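Local coordinates for actin-related protein 8 (Homo sapiens, PDB 4FO0) that binds ATP with low basal ATPase activity and serves as a proposed core component of the INO80 chromatin-remodelling complex in transcription and probably DNA repair, at residues Gly78-Val82 / Tyr363-Phe367; Leu570-Glu576 / Met584-Ala590. All coordinates share one frame; numbering follows the deposited sequence.

Contact 1: Gly78-Val82 / Tyr363-Phe367; sequences GLKMV and YPATF
Tyr-363 lays one face of its ring against helix 71-88 at Met-81 and Val-82. Met-81 CB sits 3.6 Å from Tyr-363 CD1, while Met-81 O and Val-82 N lie over the same face, shifted toward its rim. The first torsion of Tyr-363 (chi1 -59°) puts CG beside the backbone N, with the ring face meeting Met-81 CB. At its far end Tyr-363 OH is hydrogen-bonded to Arg-523, and water 1 bridges it weakly to Met-81 O. Val-82 CG2 sits at the base of the ring, 3.8 Å from Tyr-363 CB and 3.5 Å from Thr-366 OG1. Thr-366 OG1 turns back on its own loop and donates to Tyr-363 O at 2.6 Å, in the carbonyl plane, which fixes its rotation. Gly-78, with no side chain, brings its CA within 4.1 Å of Thr-366 CA, and the backbones nearly touch. Leu-79 leans on helix 280-293 beside this spot. Tyr-363, just before the 3-10 turn 364-367, and Pro-364 fill the x-Pro positions of a Leu-Phe-x-Pro stretch resembling actin's; there the corresponding turn leads into the hydrophobic plug, and this one, packed under helix 71-88, is probably its equivalent.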
loop_
_atom_site.group_PDB
_atom_site.type_symbol
_atom_site.label_atom_id
_atom_site.label_comp_id
_atom_site.label_asym_id
_atom_site.label_seq_id
_atom_site.Cartn_x
_atom_site.Cartn_y
_atom_site.Cartn_z
ATOM N N GLY A 78 -12.207 17.437 -10.889
ATOM C CA GLY A 78 -12.162 16.620 -9.688
ATOM C C GLY A 78 -11.976 17.466 -8.437
ATOM O O GLY A 78 -12.631 17.248 -7.407
ATOM N N LEU A 79 -11.074 18.438 -8.524
ATOM C CA LEU A 79 -10.772 19.284 -7.385
ATOM C C LEU A 79 -11.998 20.139 -7.041
ATOM O O LEU A 79 -12.223 20.498 -5.886
ATOM C CB LEU A 79 -9.539 20.131 -7.688
ATOM C CG LEU A 79 -9.010 21.035 -6.580
ATOM C CD1 LEU A 79 -8.595 20.217 -5.376
ATOM C CD2 LEU A 79 -7.856 21.882 -7.096
ATOM N N LYS A 80 -12.810 20.441 -8.048
ATOM C CA LYS A 80 -14.077 21.125 -7.804
ATOM C C LYS A 80 -15.099 20.219 -7.115
ATOM O O LYS A 80 -15.905 20.684 -6.317
ATOM C CB LYS A 80 -14.655 21.690 -9.100
ATOM C CG LYS A 80 -13.933 22.914 -9.601
ATOM C CD LYS A 80 -14.392 23.217 -10.979
ATOM C CE LYS A 80 -13.528 24.233 -11.663
ATOM N NZ LYS A 80 -13.601 23.975 -13.138
ATOM N N MET A 81 -15.075 18.925 -7.412
ATOM C CA MET A 81 -15.929 18.003 -6.671
ATOM C C MET A 81 -15.479 17.862 -5.213
ATOM O O MET A 81 -16.309 17.869 -4.299
ATOM C CB MET A 81 -16.012 16.651 -7.373
ATOM C CG MET A 81 -16.528 16.760 -8.809
ATOM S SD MET A 81 -18.155 17.569 -8.920
ATOM C CE MET A 81 -19.118 16.628 -7.725
ATOM N N VAL A 82 -14.165 17.759 -5.003
ATOM C CA VAL A 82 -13.590 17.753 -3.654
ATOM C C VAL A 82 -14.032 18.992 -2.894
ATOM O O VAL A 82 -14.547 18.914 -1.780
ATOM C CB VAL A 82 -12.027 17.718 -3.677
ATOM C CG1 VAL A 82 -11.483 17.616 -2.272
ATOM C CG2 VAL A 82 -11.521 16.535 -4.509
ATOM N N TYR A 363 -12.632 11.328 -4.705
ATOM C CA TYR A 363 -12.835 11.941 -6.020
ATOM C C TYR A 363 -11.599 11.755 -6.905
ATOM O O TYR A 363 -10.951 12.720 -7.303
ATOM C CB TYR A 363 -13.200 13.423 -5.872
ATOM C CG TYR A 363 -14.441 13.598 -5.051
ATOM C CD1 TYR A 363 -15.696 13.558 -5.645
ATOM C CD2 TYR A 363 -14.369 13.754 -3.670
ATOM C CE1 TYR A 363 -16.840 13.687 -4.883
ATOM C CE2 TYR A 363 -15.502 13.884 -2.903
ATOM C CZ TYR A 363 -16.742 13.846 -3.515
ATOM O OH TYR A 363 -17.891 13.979 -2.766
ATOM N N PRO A 364 -11.281 10.496 -7.222
ATOM C CA PRO A 364 -10.038 10.122 -7.903
ATOM C C PRO A 364 -9.852 10.710 -9.309
ATOM O O PRO A 364 -8.776 10.570 -9.883
ATOM C CB PRO A 364 -10.116 8.589 -7.945
ATOM C CG PRO A 364 -11.541 8.273 -7.753
ATOM C CD PRO A 364 -12.071 9.314 -6.842
ATOM N N ALA A 365 -10.863 11.351 -9.873
ATOM C CA ALA A 365 -10.648 12.037 -11.140
ATOM C C ALA A 365 -9.616 13.138 -10.911
ATOM O O ALA A 365 -8.952 13.600 -11.836
ATOM C CB ALA A 365 -11.942 12.622 -11.648
ATOM N N THR A 366 -9.502 13.556 -9.656
ATOM C CA THR A 366 -8.599 14.629 -9.255
ATOM C C THR A 366 -7.160 14.287 -9.610
ATOM O O THR A 366 -6.332 15.173 -9.827
ATOM C CB THR A 366 -8.700 14.880 -7.728
ATOM O OG1 THR A 366 -10.059 15.143 -7.382
ATOM C CG2 THR A 366 -7.863 16.053 -7.299
ATOM N N PHE A 367 -6.867 12.991 -9.663
ATOM C CA PHE A 367 -5.525 12.507 -9.989
ATOM C C PHE A 367 -5.118 12.817 -11.413
ATOM O O PHE A 367 -3.930 12.816 -11.726
ATOM C CB PHE A 367 -5.397 11.008 -9.696
ATOM C CG PHE A 367 -5.479 10.691 -8.242
ATOM C CD1 PHE A 367 -4.916 11.555 -7.311
ATOM C CD2 PHE A 367 -6.149 9.578 -7.793
ATOM C CE1 PHE A 367 -4.999 11.285 -5.952
ATOM C CE2 PHE A 367 -6.234 9.301 -6.438
ATOM C CZ PHE A 367 -5.659 10.150 -5.516
HETATM O O HOH W 1 -19.344 16.705 -3.987
#

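Contact 2: Leu570-Glu576 / Met584-Ala590; sequences LWIYQRE and MLRERAA
The two segments pass each other in opposite chain directions, Leu-570 CA lying 6.0 Å from Arg-588 CA and Ile-572 CA 6.9 Å from Met-584 CA. This is the C-terminal helical hairpin of the actin fold, in the part that corresponds to actin's subdomain 1. Segment 570-576 runs through a loop and a short edge strand, paired antiparallel with strand 229-234, before turning into helix 574-580; segment 584-590 runs along helix 583-588 into the C-terminal tail. Ile-572 is the apolar centre. Its CD1 touches Met-584 CB and Leu-585 CD2, each at 3.7 Å, and its CG2 lies alongside Met-584 CB as well. Met-584 bends at chi2 to put SD beside Glu-576 CB. Farther along, both methyls of Leu-570 meet Ala-590 CB, and water 2 donates to Leu-570 O and Arg-588 O, joining the backbones. With CG opposite the backbone N (chi1 -160°), the chain of Arg-588 bends at chi3 and slides past Ile-572 to reach the turn. Its NH1 gives one hydrogen bond to Trp-571 O, in the guanidinium plane, and forms a salt bridge with Glu-576, whose carboxylate stands 76° from that plane; the links to OE1 are weak. Glu-576, three residues on from the N-cap residue Tyr-573, also accepts from its backbone N. Glu-576 OE2 is thus gripped from opposite faces of its carboxylate, by Tyr-573 N at 2.9 Å and by Arg-588 NH1 at 2.8 Å.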
loop_
_atom_site.group_PDB
_atom_site.type_symbol
_atom_site.label_atom_id
_atom_site.label_comp_id
_atom_site.label_asym_id
_atom_site.label_seq_id
_atom_site.Cartn_x
_atom_site.Cartn_y
_atom_site.Cartn_z
ATOM N N LEU A 570 -4.052 -27.564 4.390
ATOM C CA LEU A 570 -3.809 -26.626 3.298
ATOM C C LEU A 570 -2.410 -26.739 2.709
ATOM O O LEU A 570 -2.216 -26.457 1.535
ATOM C CB LEU A 570 -4.075 -25.185 3.741
ATOM C CG LEU A 570 -5.501 -24.868 4.213
ATOM C CD1 LEU A 570 -5.640 -23.407 4.639
ATOM C CD2 LEU A 570 -6.519 -25.210 3.143
ATOM N N TRP A 571 -1.444 -27.169 3.517
ATOM C CA TRP A 571 -0.043 -27.201 3.085
ATOM C C TRP A 571 0.179 -27.933 1.775
ATOM O O TRP A 571 -0.308 -29.043 1.575
ATOM C CB TRP A 571 0.863 -27.790 4.169
ATOM C CG TRP A 571 0.817 -27.010 5.431
ATOM C CD1 TRP A 571 0.165 -27.346 6.573
ATOM C CD2 TRP A 571 1.420 -25.732 5.672
ATOM N NE1 TRP A 571 0.336 -26.366 7.525
ATOM C CE2 TRP A 571 1.103 -25.364 6.996
ATOM C CE3 TRP A 571 2.195 -24.867 4.901
ATOM C CZ2 TRP A 571 1.533 -24.165 7.563
ATOM C CZ3 TRP A 571 2.627 -23.681 5.467
ATOM C CH2 TRP A 571 2.291 -23.339 6.782
ATOM N N ILE A 572 0.917 -27.296 0.881
ATOM C CA ILE A 572 1.366 -27.956 -0.326
ATOM C C ILE A 572 2.853 -28.142 -0.187
ATOM O O ILE A 572 3.574 -27.182 0.078
ATOM C CB ILE A 572 1.081 -27.118 -1.571
ATOM C CG1 ILE A 572 -0.428 -26.926 -1.750
ATOM C CG2 ILE A 572 1.694 -27.773 -2.793
ATOM C CD1 ILE A 572 -0.792 -26.013 -2.904
ATOM N N TYR A 573 3.315 -29.377 -0.359
ATOM C CA TYR A 573 4.713 -29.705 -0.117
ATOM C C TYR A 573 5.504 -29.832 -1.396
ATOM O O TYR A 573 4.942 -30.050 -2.471
ATOM C CB TYR A 573 4.830 -30.973 0.742
ATOM C CG TYR A 573 4.289 -30.765 2.141
ATOM C CD1 TYR A 573 5.089 -30.200 3.135
ATOM C CD2 TYR A 573 2.965 -31.087 2.460
ATOM C CE1 TYR A 573 4.596 -29.978 4.425
ATOM C CE2 TYR A 573 2.460 -30.870 3.747
ATOM C CZ TYR A 573 3.286 -30.317 4.725
ATOM O OH TYR A 573 2.812 -30.093 6.000
ATOM N N GLN A 574 6.819 -29.685 -1.264
ATOM C CA GLN A 574 7.719 -29.691 -2.409
ATOM C C GLN A 574 7.458 -30.785 -3.428
ATOM O O GLN A 574 7.364 -30.509 -4.628
ATOM C CB GLN A 574 9.156 -29.813 -1.945
ATOM C CG GLN A 574 9.757 -28.555 -1.408
ATOM C CD GLN A 574 11.265 -28.567 -1.556
ATOM O OE1 GLN A 574 11.794 -29.059 -2.555
ATOM N NE2 GLN A 574 11.968 -28.039 -0.559
ATOM N N ARG A 575 7.364 -32.029 -2.967
ATOM C CA ARG A 575 7.287 -33.133 -3.909
ATOM C C ARG A 575 5.945 -33.202 -4.621
ATOM O O ARG A 575 5.889 -33.499 -5.814
ATOM C CB ARG A 575 7.658 -34.470 -3.269
ATOM C CG ARG A 575 8.305 -35.427 -4.275
ATOM C CD ARG A 575 8.975 -36.606 -3.596
ATOM N NE ARG A 575 8.016 -37.440 -2.876
ATOM C CZ ARG A 575 7.890 -38.752 -3.046
ATOM N NH1 ARG A 575 8.666 -39.390 -3.914
ATOM N NH2 ARG A 575 6.989 -39.428 -2.344
ATOM N N GLU A 576 4.870 -32.902 -3.905
ATOM C CA GLU A 576 3.565 -32.796 -4.555
ATOM C C GLU A 576 3.604 -31.719 -5.640
ATOM O O GLU A 576 2.962 -31.839 -6.684
ATOM C CB GLU A 576 2.472 -32.480 -3.538
ATOM C CG GLU A 576 2.555 -33.318 -2.265
ATOM C CD GLU A 576 1.645 -32.800 -1.152
ATOM O OE1 GLU A 576 1.102 -33.627 -0.390
ATOM O OE2 GLU A 576 1.474 -31.567 -1.031
ATOM N N MET A 584 -2.097 -28.758 -7.581
ATOM C CA MET A 584 -2.199 -28.704 -6.129
ATOM C C MET A 584 -3.058 -27.539 -5.686
ATOM O O MET A 584 -3.905 -27.674 -4.806
ATOM C CB MET A 584 -0.817 -28.595 -5.502
ATOM C CG MET A 584 0.141 -29.681 -5.961
ATOM S SD MET A 584 -0.320 -31.299 -5.313
ATOM C CE MET A 584 -1.947 -30.974 -4.633
ATOM N N LEU A 585 -2.841 -26.396 -6.317
ATOM C CA LEU A 585 -3.612 -25.198 -6.021
ATOM C C LEU A 585 -5.083 -25.409 -6.343
ATOM O O LEU A 585 -5.953 -25.059 -5.546
ATOM C CB LEU A 585 -3.039 -24.003 -6.785
ATOM C CG LEU A 585 -1.604 -23.705 -6.334
ATOM C CD1 LEU A 585 -0.845 -22.883 -7.347
ATOM C CD2 LEU A 585 -1.597 -23.020 -4.973
ATOM N N ARG A 586 -5.366 -25.987 -7.506
ATOM C CA ARG A 586 -6.750 -26.282 -7.855
ATOM C C ARG A 586 -7.392 -27.200 -6.824
ATOM O O ARG A 586 -8.527 -26.975 -6.405
ATOM C CB ARG A 586 -6.863 -26.868 -9.263
ATOM C CG ARG A 586 -6.903 -25.793 -10.334
ATOM C CD ARG A 586 -7.260 -26.346 -11.691
ATOM N NE ARG A 586 -6.249 -27.276 -12.185
ATOM C CZ ARG A 586 -5.162 -26.917 -12.864
ATOM N NH1 ARG A 586 -4.307 -27.848 -13.273
ATOM N NH2 ARG A 586 -4.929 -25.635 -13.133
ATOM N N GLU A 587 -6.662 -28.225 -6.402
ATOM C CA GLU A 587 -7.196 -29.163 -5.424
ATOM C C GLU A 587 -7.297 -28.544 -4.041
ATOM O O GLU A 587 -8.335 -28.621 -3.394
ATOM C CB GLU A 587 -6.332 -30.422 -5.337
ATOM C CG GLU A 587 -6.406 -31.345 -6.547
ATOM C CD GLU A 587 -5.398 -32.486 -6.463
ATOM O OE1 GLU A 587 -4.923 -32.783 -5.343
ATOM O OE2 GLU A 587 -5.072 -33.078 -7.516
ATOM N N ARG A 588 -6.221 -27.908 -3.604
ATOM C CA ARG A 588 -6.006 -27.713 -2.179
ATOM C C ARG A 588 -5.982 -26.268 -1.684
ATOM O O ARG A 588 -5.614 -26.006 -0.537
ATOM C CB ARG A 588 -4.708 -28.417 -1.778
ATOM C CG ARG A 588 -4.596 -28.697 -0.312
ATOM C CD ARG A 588 -3.295 -29.364 -0.017
ATOM N NE ARG A 588 -3.192 -30.669 -0.656
ATOM C CZ ARG A 588 -2.095 -31.413 -0.615
ATOM N NH1 ARG A 588 -1.024 -30.969 0.032
ATOM N NH2 ARG A 588 -2.057 -32.588 -1.220
ATOM N N ALA A 589 -6.370 -25.328 -2.528
ATOM C CA ALA A 589 -6.394 -23.938 -2.099
ATOM C C ALA A 589 -7.625 -23.627 -1.244
ATOM O O ALA A 589 -8.742 -24.015 -1.584
ATOM C CB ALA A 589 -6.310 -23.001 -3.295
ATOM N N ALA A 590 -7.396 -22.919 -0.139
ATOM C CA ALA A 590 -8.454 -22.493 0.778
ATOM C C ALA A 590 -9.554 -21.730 0.061
ATOM O O ALA A 590 -10.736 -21.840 0.403
ATOM C CB ALA A 590 -7.872 -21.633 1.889
HETATM O O HOH W 2 -3.444 -24.226 0.083
#

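From the N terminus the chain lays down strands 17-21, 26-31 and 38-47, then helix 71-88, and only 281 residues later does the loop after helix 353-359 come back to close contact 1. Helix 71-88 lies between strands 38-47 and 134-136 of one sheet, whereas segment 363-367 and helices 280-293 and 353-359 come between strands 274-276 and 375-377 of the other, and the contact joins these two parts. Contact 2 follows in series, neither nested nor crossing; it closes a short loop, eight residues apart at its nearest ends, beside strand 229-234, with which strand 572-573 pairs. Contact 1 and contact 2 lie on opposite sides of the chain's centre.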